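Local coordinates for protein alkaline phosphatase D (Bacillus subtilis, PDB 2YEQ) that hydrolyses phosphate esters, acting as an alkaline phosphatase and phosphodiesterase whose active site holds iron and calcium, at residues Gly319-Ala323 / His324-Leu328; Phe339-Ser342 / Ala343-Ile346; Asp418-Ala421 / Asp422-Gln425; Asp480-Gly483 / Leu484-Val487. All blocks are in the same frame, centred on the assembly; numbering follows the deposited sequence.

Contact 1: Gly319-Ala323 / His324-Leu328; sequences GSSTA and HWNVL. With EDO (1,2-ethanediol), chain B.
The S321 hydroxyl ties the loop after helix 308-320 to N326 in strand 325-329. Of the direct hydrogen bonds, the central one runs from S321 OG to N326 OD1 at 2.8 Å. The donor meets the amide oxygen at a C=O...donor angle of 134°, tilted 20° from the carbonyl plane. With its OG anti to the backbone nitrogen (chi1 170°), S321 also presents that oxygen to the backbone ahead, and A323 N donates to S321 OG at 3.2 Å. The hydroxyl thus gives one bond and receives another, which fixes its rotation. An alanine here would remove the hydroxyl and would probably leave N326 OD1 without this donor and A323 N without its acceptor in the turn.

Water supplies the second kind of link. One molecule accepts from N326 ND2 at 3.0 Å and lies 2.8 Å from A323 O, so the other end of the amide is also tied to the preceding loop; ND2 has a further partner in N373 OD1.

Van der Waals contact is modest: A323 CB sits 3.5 Å from W325 O, while the side chains of S321, A323 and N326 all rest on S272 of the neighbouring strand. The W325 indole turns elsewhere, donating from NE1 to T448 O, packing edge-to-face with W452 and receiving K479 in a cation-pi contact.

The S321-A323 bond defines an ST turn, here set in the return from helix 308-320 to strand 325-329, the closing corner of a beta-alpha-beta crossover that begins with the parallel strand 271-275.

Contact 2: Phe339-Ser342 / Ala343-Ile346; sequences FGTS and ASPI
F339 N donates to I346 O at 2.8 Å, in the carbonyl plane and nearly straight at 166°, closing the open end of a surface loop between strands 325-329 and 347-348 that doubles back on itself. Further in, T341 N finds S344 O at 3.0 Å. That bond is straight at the hydrogen (176°), yet the donor stands above the carbonyl plane rather than within it. G340 CA approaches the same oxygen in a CH...O contact.

The tip is organised by T341. Its OG1 stands between the backbone nitrogen and the carbonyl carbon (chi1 66°), facing the returning chain, where it accepts from S344 N at 2.9 Å. A water 2.8 Å from T341 OG1 is shared weakly with S344 OG. P345 has no N-H to offer T341 O, which instead accepts from N338 ND2. The same N338 side chain takes G340 N and I346 N on its OD1, filling the gap between the two direct backbone bonds. S342 OG is hydrogen-bonded to E429 OE2.

The contact is thus mostly polar, with F339 CB and I346 CB meeting only at 4.2 Å, which suggests that backbone amides and one asparagine, more than any apolar core, probably do most to set the shape of this loop.

Contact 3: Asp418-Ala421 / Asp422-Gln425; sequences DKRA and DTDQ. With EDO (1,2-ethanediol), chain N.
R420 and D422 run alongside each other in the same direction, with the D422 carboxylate at the edge of the R420 guanidinium. D422 OD1 is near the guanidinium plane, 3.9 Å from R420 NE, a long salt bridge, and the two flat groups are turned 53° apart. Their stronger partners lie on one neighbour: E503 takes R420 NH2 on its carboxylate and gives its backbone N-H to D422 OD2. The buried arginine also packs on F436.

The D424 carboxylate is engaged by K419. The lysine leaves its backbone with CG anti to N (chi1 -168°), runs out nearly straight and bends at its last torsion, crossing the aspartate at about a right angle. K419 NZ reaches D424 OD1 at 2.7 Å on the syn side, 18° out of the carboxylate plane, and adds a weak bond to OD2, so the ammonium faces both oxygens, OD1 more closely. Along the way K419 CG passes T423 OG1 at 3.8 Å.

T423 OG1 accepts from R420 N at 3.0 Å, while T423 N returns only a weak bond to R420 O. Two waters take up the next amides. One accepts from D424 N and donates to R420 O at 2.8 Å; the other accepts from Q425 N and donates to A421 O at 2.9 Å.

Such water-bridged amides suit the first turn of a helix, whose N-H groups have no earlier helical carbonyl to bond. Here the arrangement leads the loop into helix 423-429.

Contact 4: Asp480-Gly483 / Leu484-Val487; sequences DQTG and LRKV
R485 reaches back from the strand to D480 and T482, two polar side chains of a beta-hairpin turn. D480 to G483 form a type I beta turn between antiparallel strands 470-477 and 484-489, closed by G483 N on D480 O at 3.1 Å; G483, with its positive phi, makes the exit to the second strand. An Asx turn is built on top of it, because T482 N donates to D480 OD1.

From its CB, with CG beside the backbone nitrogen (chi1 -74°), the R485 chain turns back over the loop: CG passes G483 O at 4.1 Å, and a bend at the third torsion brings the flat head above T482. R485 NE lies 3.5 Å from T482 OG1. The same hydroxyl oxygen sits over one guanidinium face, 3.2 Å from R485 CZ. It is closer still to NH2, but the angle is too poor for a hydrogen bond. At the tip R485 NH2 gives D480 OD2 a salt bridge of 3.2 Å, with the aspartate oxygen at the guanidinium edge and the two planes 83° apart.

An alanine here in place of the aspartate would probably leave the arginine tip without its counter-charge and the T482 hydroxyl free to turn.

That hydroxyl is held firmly: T482 OG1 donates to D480 OD1 at 2.7 Å, from the same face of the carboxylate as T482 N, while OD2 uses its syn lone pair for R485 NH2.

Overall arrangement
The four contacts are local turns met in series along one chain, yet they pair up in space. Contacts 2 and 3 touch, their centres 16 Å apart: F339 and Q425 meet where the two adjoin, and E503, which packs on F339, is also the polar partner of R420 and D422. Contacts 1 and 4 do not touch, with nearest atoms about 8 Å apart, but K479, just before the turn of contact 4, binds H324 O and W325 in contact 1. Contact 1 lies 34 Å, centre to centre, from both contact 2 and contact 3. The active-site iron, held by C124, D151, Y154 and H382, takes no ligand from contact 3, whose R420 side chain is about 11 Å away.

Contact 1: Gly319-Ala323 / His324-Leu328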
loop_
_atom_site.group_PDB
_atom_site.type_symbol
_atom_site.label_atom_id
_atom_site.label_comp_id
_atom_site.label_asym_id
_atom_site.label_seq_id
_atom_site.Cartn_x
_atom_site.Cartn_y
_atom_site.Cartn_z
ATOM N N GLY A 319 -5.529 22.924 -1.315
ATOM C CA GLY A 319 -6.059 24.271 -1.346
ATOM C C GLY A 319 -6.844 24.613 -2.596
ATOM O O GLY A 319 -7.731 25.442 -2.549
ATOM N N SER A 320 -6.508 23.973 -3.712
ATOM C CA SER A 320 -7.122 24.243 -4.988
ATOM C C SER A 320 -8.193 23.199 -5.398
ATOM O O SER A 320 -8.862 23.374 -6.396
ATOM C CB SER A 320 -6.033 24.312 -6.039
ATOM O OG SER A 320 -5.516 23.013 -6.263
ATOM N N SER A 321 -8.353 22.133 -4.627
ATOM C CA SER A 321 -9.320 21.085 -4.956
ATOM C C SER A 321 -10.762 21.569 -4.783
ATOM O O SER A 321 -11.111 22.131 -3.758
ATOM C CB SER A 321 -9.126 19.879 -4.054
ATOM O OG SER A 321 -10.182 18.943 -4.175
ATOM N N THR A 322 -11.596 21.312 -5.782
ATOM C CA THR A 322 -13.028 21.546 -5.649
ATOM C C THR A 322 -13.787 20.228 -5.631
ATOM O O THR A 322 -15.002 20.226 -5.772
ATOM C CB THR A 322 -13.548 22.394 -6.803
ATOM O OG1 THR A 322 -13.175 21.775 -8.032
ATOM C CG2 THR A 322 -12.959 23.792 -6.747
ATOM N N ALA A 323 -13.086 19.112 -5.446
ATOM C CA ALA A 323 -13.733 17.804 -5.419
ATOM C C ALA A 323 -14.554 17.650 -4.166
ATOM O O ALA A 323 -14.317 18.342 -3.197
ATOM C CB ALA A 323 -12.691 16.677 -5.514
ATOM N N HIS A 324 -15.517 16.728 -4.183
ATOM C CA HIS A 324 -16.314 16.408 -2.989
ATOM C C HIS A 324 -15.510 15.815 -1.846
ATOM O O HIS A 324 -15.918 15.933 -0.688
ATOM C CB HIS A 324 -17.456 15.439 -3.318
ATOM C CG HIS A 324 -18.534 16.058 -4.153
ATOM N ND1 HIS A 324 -19.390 17.018 -3.662
ATOM C CD2 HIS A 324 -18.864 15.890 -5.457
ATOM C CE1 HIS A 324 -20.211 17.406 -4.625
ATOM N NE2 HIS A 324 -19.906 16.744 -5.727
ATOM N N TRP A 325 -14.391 15.154 -2.166
ATOM C CA TRP A 325 -13.524 14.554 -1.156
ATOM C C TRP A 325 -12.040 14.803 -1.473
ATOM O O TRP A 325 -11.638 14.891 -2.641
ATOM C CB TRP A 325 -13.765 13.055 -1.081
ATOM C CG TRP A 325 -15.171 12.686 -0.695
ATOM C CD1 TRP A 325 -16.200 12.389 -1.537
ATOM C CD2 TRP A 325 -15.696 12.614 0.617
ATOM N NE1 TRP A 325 -17.346 12.114 -0.820
ATOM C CE2 TRP A 325 -17.061 12.245 0.509
ATOM C CE3 TRP A 325 -15.151 12.821 1.884
ATOM C CZ2 TRP A 325 -17.875 12.093 1.618
ATOM C CZ3 TRP A 325 -15.942 12.655 2.970
ATOM C CH2 TRP A 325 -17.302 12.291 2.841
ATOM N N ASN A 326 -11.246 14.933 -0.421
ATOM C CA ASN A 326 -9.781 15.090 -0.533
ATOM C C ASN A 326 -9.195 13.924 0.212
ATOM O O ASN A 326 -9.534 13.692 1.363
ATOM C CB ASN A 326 -9.344 16.403 0.098
ATOM C CG ASN A 326 -9.721 17.578 -0.727
ATOM O OD1 ASN A 326 -9.273 17.712 -1.858
ATOM N ND2 ASN A 326 -10.558 18.464 -0.170
ATOM N N VAL A 327 -8.379 13.128 -0.472
ATOM C CA VAL A 327 -7.931 11.846 0.081
ATOM C C VAL A 327 -6.403 11.854 0.179
ATOM O O VAL A 327 -5.743 12.322 -0.743
ATOM C CB VAL A 327 -8.402 10.677 -0.797
ATOM C CG1 VAL A 327 -8.004 9.299 -0.186
ATOM C CG2 VAL A 327 -9.947 10.756 -0.999
ATOM N N LEU A 328 -5.897 11.407 1.324
ATOM C CA LEU A 328 -4.475 11.138 1.526
ATOM C C LEU A 328 -4.264 9.624 1.536
ATOM O O LEU A 328 -4.598 8.948 2.481
ATOM C CB LEU A 328 -3.979 11.736 2.850
ATOM C CG LEU A 328 -4.117 13.236 3.118
ATOM C CD1 LEU A 328 -3.211 13.640 4.330
ATOM C CD2 LEU A 328 -3.834 14.008 1.878
HETATM C C1 EDO B . -6.977 19.193 -7.139
HETATM O O1 EDO B . -8.132 18.510 -7.669
HETATM C C2 EDO B . -6.226 19.945 -8.231
HETATM O O2 EDO B . -4.887 20.205 -7.795
HETATM O O HOH W 1 -12.568 19.973 -1.808
#

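Contact 2: Phe339-Ser342 / Ala343-Ile346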
loop_
_atom_site.group_PDB
_atom_site.type_symbol
_atom_site.label_atom_id
_atom_site.label_comp_id
_atom_site.label_asym_id
_atom_site.label_seq_id
_atom_site.Cartn_x
_atom_site.Cartn_y
_atom_site.Cartn_z
ATOM N N PHE A 339 -0.478 4.902 23.578
ATOM C CA PHE A 339 -0.421 3.588 24.219
ATOM C C PHE A 339 -0.254 3.663 25.731
ATOM O O PHE A 339 -0.315 2.637 26.396
ATOM C CB PHE A 339 0.758 2.779 23.663
ATOM C CG PHE A 339 0.743 2.632 22.174
ATOM C CD1 PHE A 339 -0.308 1.973 21.542
ATOM C CD2 PHE A 339 1.778 3.121 21.402
ATOM C CE1 PHE A 339 -0.332 1.835 20.151
ATOM C CE2 PHE A 339 1.767 2.970 20.014
ATOM C CZ PHE A 339 0.705 2.340 19.391
ATOM N N GLY A 340 0.004 4.860 26.263
ATOM C CA GLY A 340 0.209 5.024 27.703
ATOM C C GLY A 340 -1.018 5.661 28.329
ATOM O O GLY A 340 -2.141 5.258 28.035
ATOM N N THR A 341 -0.792 6.692 29.137
ATOM C CA THR A 341 -1.855 7.394 29.860
ATOM C C THR A 341 -1.730 8.862 29.532
ATOM O O THR A 341 -0.761 9.261 28.871
ATOM C CB THR A 341 -1.701 7.233 31.379
ATOM O OG1 THR A 341 -0.501 7.892 31.814
ATOM C CG2 THR A 341 -1.659 5.785 31.768
ATOM N N SER A 342 -2.691 9.680 29.972
ATOM C CA SER A 342 -2.605 11.126 29.723
ATOM C C SER A 342 -1.347 11.733 30.362
ATOM O O SER A 342 -0.715 12.614 29.785
ATOM C CB SER A 342 -3.857 11.858 30.233
ATOM O OG SER A 342 -4.933 11.683 29.321
ATOM N N ALA A 343 -1.016 11.268 31.564
ATOM C CA ALA A 343 0.116 11.792 32.334
ATOM C C ALA A 343 1.446 11.272 31.790
ATOM O O ALA A 343 2.431 12.013 31.741
ATOM C CB ALA A 343 -0.020 11.403 33.801
ATOM N N SER A 344 1.457 9.993 31.410
ATOM C CA SER A 344 2.633 9.333 30.854
ATOM C C SER A 344 2.311 8.734 29.489
ATOM O O SER A 344 2.090 7.530 29.387
ATOM C CB SER A 344 3.096 8.189 31.757
ATOM O OG SER A 344 3.269 8.614 33.084
ATOM N N PRO A 345 2.290 9.562 28.463
ATOM C CA PRO A 345 1.947 9.081 27.122
ATOM C C PRO A 345 3.096 8.277 26.491
ATOM O O PRO A 345 4.264 8.464 26.860
ATOM C CB PRO A 345 1.689 10.358 26.342
ATOM C CG PRO A 345 2.398 11.438 27.089
ATOM C CD PRO A 345 2.371 11.030 28.513
ATOM N N ILE A 346 2.741 7.360 25.585
ATOM C CA ILE A 346 3.683 6.537 24.817
ATOM C C ILE A 346 3.141 6.478 23.371
ATOM O O ILE A 346 1.947 6.188 23.158
ATOM C CB ILE A 346 3.809 5.151 25.401
ATOM C CG1 ILE A 346 4.367 5.221 26.827
ATOM C CG2 ILE A 346 4.721 4.219 24.520
ATOM C CD1 ILE A 346 4.090 3.978 27.613
HETATM O O HOH W 2 0.327 7.486 34.473
#

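Contact 3: Asp418-Ala421 / Asp422-Gln425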
loop_
_atom_site.group_PDB
_atom_site.type_symbol
_atom_site.label_atom_id
_atom_site.label_comp_id
_atom_site.label_asym_id
_atom_site.label_seq_id
_atom_site.Cartn_x
_atom_site.Cartn_y
_atom_site.Cartn_z
ATOM N N ASP A 418 -10.226 -11.175 16.883
ATOM C CA ASP A 418 -11.142 -10.045 16.814
ATOM C C ASP A 418 -10.634 -8.864 17.651
ATOM O O ASP A 418 -10.824 -7.705 17.293
ATOM C CB ASP A 418 -12.565 -10.452 17.251
ATOM C CG ASP A 418 -13.611 -9.519 16.717
ATOM O OD1 ASP A 418 -13.960 -9.614 15.504
ATOM O OD2 ASP A 418 -14.052 -8.647 17.490
ATOM N N LYS A 419 -9.967 -9.183 18.744
ATOM C CA LYS A 419 -9.569 -8.216 19.757
ATOM C C LYS A 419 -8.247 -8.671 20.368
ATOM O O LYS A 419 -7.978 -9.868 20.400
ATOM C CB LYS A 419 -10.654 -8.218 20.850
ATOM C CG LYS A 419 -10.610 -7.106 21.874
ATOM C CD LYS A 419 -11.923 -7.122 22.706
ATOM C CE LYS A 419 -11.785 -6.383 24.027
ATOM N NZ LYS A 419 -13.084 -5.771 24.426
ATOM N N ARG A 420 -7.473 -7.722 20.895
ATOM C CA ARG A 420 -6.169 -7.973 21.546
ATOM C C ARG A 420 -6.223 -7.604 23.038
ATOM O O ARG A 420 -7.200 -7.049 23.508
ATOM C CB ARG A 420 -5.110 -7.061 20.919
ATOM C CG ARG A 420 -4.740 -7.371 19.536
ATOM C CD ARG A 420 -3.301 -7.017 19.288
ATOM N NE ARG A 420 -3.081 -5.680 18.736
ATOM C CZ ARG A 420 -2.597 -5.448 17.501
ATOM N NH1 ARG A 420 -2.320 -6.449 16.640
ATOM N NH2 ARG A 420 -2.396 -4.200 17.113
ATOM N N ALA A 421 -5.138 -7.875 23.755
ATOM C CA ALA A 421 -5.028 -7.562 25.182
ATOM C C ALA A 421 -5.074 -6.059 25.493
ATOM O O ALA A 421 -5.527 -5.677 26.552
ATOM C CB ALA A 421 -3.760 -8.179 25.740
ATOM N N ASP A 422 -4.642 -5.205 24.572
ATOM C CA ASP A 422 -4.551 -3.772 24.845
ATOM C C ASP A 422 -5.661 -2.974 24.169
ATOM O O ASP A 422 -5.721 -1.753 24.282
ATOM C CB ASP A 422 -3.166 -3.227 24.429
ATOM C CG ASP A 422 -2.867 -3.416 22.947
ATOM O OD1 ASP A 422 -3.650 -4.086 22.239
ATOM O OD2 ASP A 422 -1.840 -2.885 22.480
ATOM N N THR A 423 -6.564 -3.654 23.473
ATOM C CA THR A 423 -7.617 -2.955 22.740
ATOM C C THR A 423 -8.482 -2.032 23.593
ATOM O O THR A 423 -8.688 -0.862 23.240
ATOM C CB THR A 423 -8.533 -3.950 21.998
ATOM O OG1 THR A 423 -7.742 -4.762 21.130
ATOM C CG2 THR A 423 -9.591 -3.204 21.181
ATOM N N ASP A 424 -9.002 -2.543 24.707
ATOM C CA ASP A 424 -9.875 -1.715 25.568
ATOM C C ASP A 424 -9.135 -0.506 26.111
ATOM O O ASP A 424 -9.670 0.602 26.075
ATOM C CB ASP A 424 -10.459 -2.543 26.713
ATOM C CG ASP A 424 -11.493 -3.553 26.232
ATOM O OD1 ASP A 424 -12.146 -3.321 25.180
ATOM O OD2 ASP A 424 -11.640 -4.594 26.901
ATOM N N GLN A 425 -7.889 -0.701 26.549
ATOM C CA GLN A 425 -7.058 0.407 27.049
ATOM C C GLN A 425 -6.854 1.493 26.011
ATOM O O GLN A 425 -7.046 2.690 26.277
ATOM C CB GLN A 425 -5.697 -0.131 27.513
ATOM C CG GLN A 425 -4.695 0.939 27.959
ATOM C CD GLN A 425 -3.266 0.454 27.841
ATOM O OE1 GLN A 425 -2.436 1.086 27.181
ATOM N NE2 GLN A 425 -2.972 -0.688 28.467
HETATM C C1 EDO N . -14.710 -13.939 15.984
HETATM O O1 EDO N . -15.322 -15.224 16.207
HETATM C C2 EDO N . -15.573 -12.747 16.389
HETATM O O2 EDO N . -15.604 -11.777 15.337
HETATM O O HOH W 3 -8.725 -5.452 25.307
HETATM O O HOH W 4 -6.990 -3.298 27.252
#

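Contact 4: Asp480-Gly483 / Leu484-Val487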
loop_
_atom_site.group_PDB
_atom_site.type_symbol
_atom_site.label_atom_id
_atom_site.label_comp_id
_atom_site.label_asym_id
_atom_site.label_seq_id
_atom_site.Cartn_x
_atom_site.Cartn_y
_atom_site.Cartn_z
ATOM N N ASP A 480 -20.238 15.857 8.758
ATOM C CA ASP A 480 -20.910 16.583 9.812
ATOM C C ASP A 480 -20.259 16.166 11.109
ATOM O O ASP A 480 -19.417 15.236 11.128
ATOM C CB ASP A 480 -22.432 16.331 9.802
ATOM C CG ASP A 480 -22.817 14.845 9.958
ATOM O OD1 ASP A 480 -22.131 14.074 10.654
ATOM O OD2 ASP A 480 -23.864 14.443 9.400
ATOM N N GLN A 481 -20.644 16.843 12.178
ATOM C CA GLN A 481 -19.969 16.734 13.458
ATOM C C GLN A 481 -20.270 15.439 14.154
ATOM O O GLN A 481 -19.697 15.147 15.197
ATOM C CB GLN A 481 -20.342 17.921 14.356
ATOM C CG GLN A 481 -19.526 18.048 15.665
ATOM C CD GLN A 481 -18.024 18.113 15.443
ATOM O OE1 GLN A 481 -17.250 17.747 16.331
ATOM N NE2 GLN A 481 -17.607 18.594 14.266
ATOM N N THR A 482 -21.132 14.615 13.575
ATOM C CA THR A 482 -21.370 13.310 14.186
ATOM C C THR A 482 -20.244 12.319 13.797
ATOM O O THR A 482 -20.034 11.334 14.476
ATOM C CB THR A 482 -22.783 12.772 13.844
ATOM O OG1 THR A 482 -22.775 12.194 12.539
ATOM C CG2 THR A 482 -23.815 13.918 13.883
ATOM N N GLY A 483 -19.504 12.605 12.734
ATOM C CA GLY A 483 -18.331 11.770 12.382
ATOM C C GLY A 483 -18.731 10.391 11.879
ATOM O O GLY A 483 -19.776 10.246 11.218
ATOM N N LEU A 484 -17.955 9.376 12.250
ATOM C CA LEU A 484 -18.132 8.024 11.720
ATOM C C LEU A 484 -19.338 7.339 12.373
ATOM O O LEU A 484 -19.474 7.347 13.601
ATOM C CB LEU A 484 -16.902 7.153 11.978
ATOM C CG LEU A 484 -15.635 7.462 11.164
ATOM C CD1 LEU A 484 -14.449 6.633 11.719
ATOM C CD2 LEU A 484 -15.831 7.209 9.674
ATOM N N ARG A 485 -20.171 6.712 11.550
ATOM C CA ARG A 485 -21.323 5.942 12.029
ATOM C C ARG A 485 -21.193 4.496 11.611
ATOM O O ARG A 485 -21.000 4.224 10.440
ATOM C CB ARG A 485 -22.592 6.505 11.404
ATOM C CG ARG A 485 -23.034 7.827 11.974
ATOM C CD ARG A 485 -24.512 8.085 11.637
ATOM N NE ARG A 485 -24.830 9.508 11.490
ATOM C CZ ARG A 485 -24.343 10.308 10.540
ATOM N NH1 ARG A 485 -23.487 9.853 9.625
ATOM N NH2 ARG A 485 -24.706 11.587 10.513
ATOM N N LYS A 486 -21.296 3.585 12.564
ATOM C CA LYS A 486 -21.185 2.165 12.306
ATOM C C LYS A 486 -22.519 1.680 11.765
ATOM O O LYS A 486 -23.510 1.743 12.480
ATOM C CB LYS A 486 -20.849 1.411 13.592
ATOM C CG LYS A 486 -20.384 -0.010 13.356
ATOM C CD LYS A 486 -20.243 -0.787 14.645
ATOM C CE LYS A 486 -18.811 -0.909 15.033
ATOM N NZ LYS A 486 -18.652 -1.620 16.319
ATOM N N VAL A 487 -22.541 1.215 10.515
ATOM C CA VAL A 487 -23.783 0.796 9.856
ATOM C C VAL A 487 -23.895 -0.711 9.741
ATOM O O VAL A 487 -24.926 -1.241 9.298
ATOM C CB VAL A 487 -23.980 1.508 8.497
ATOM C CG1 VAL A 487 -24.137 3.036 8.725
ATOM C CG2 VAL A 487 -22.828 1.192 7.514
#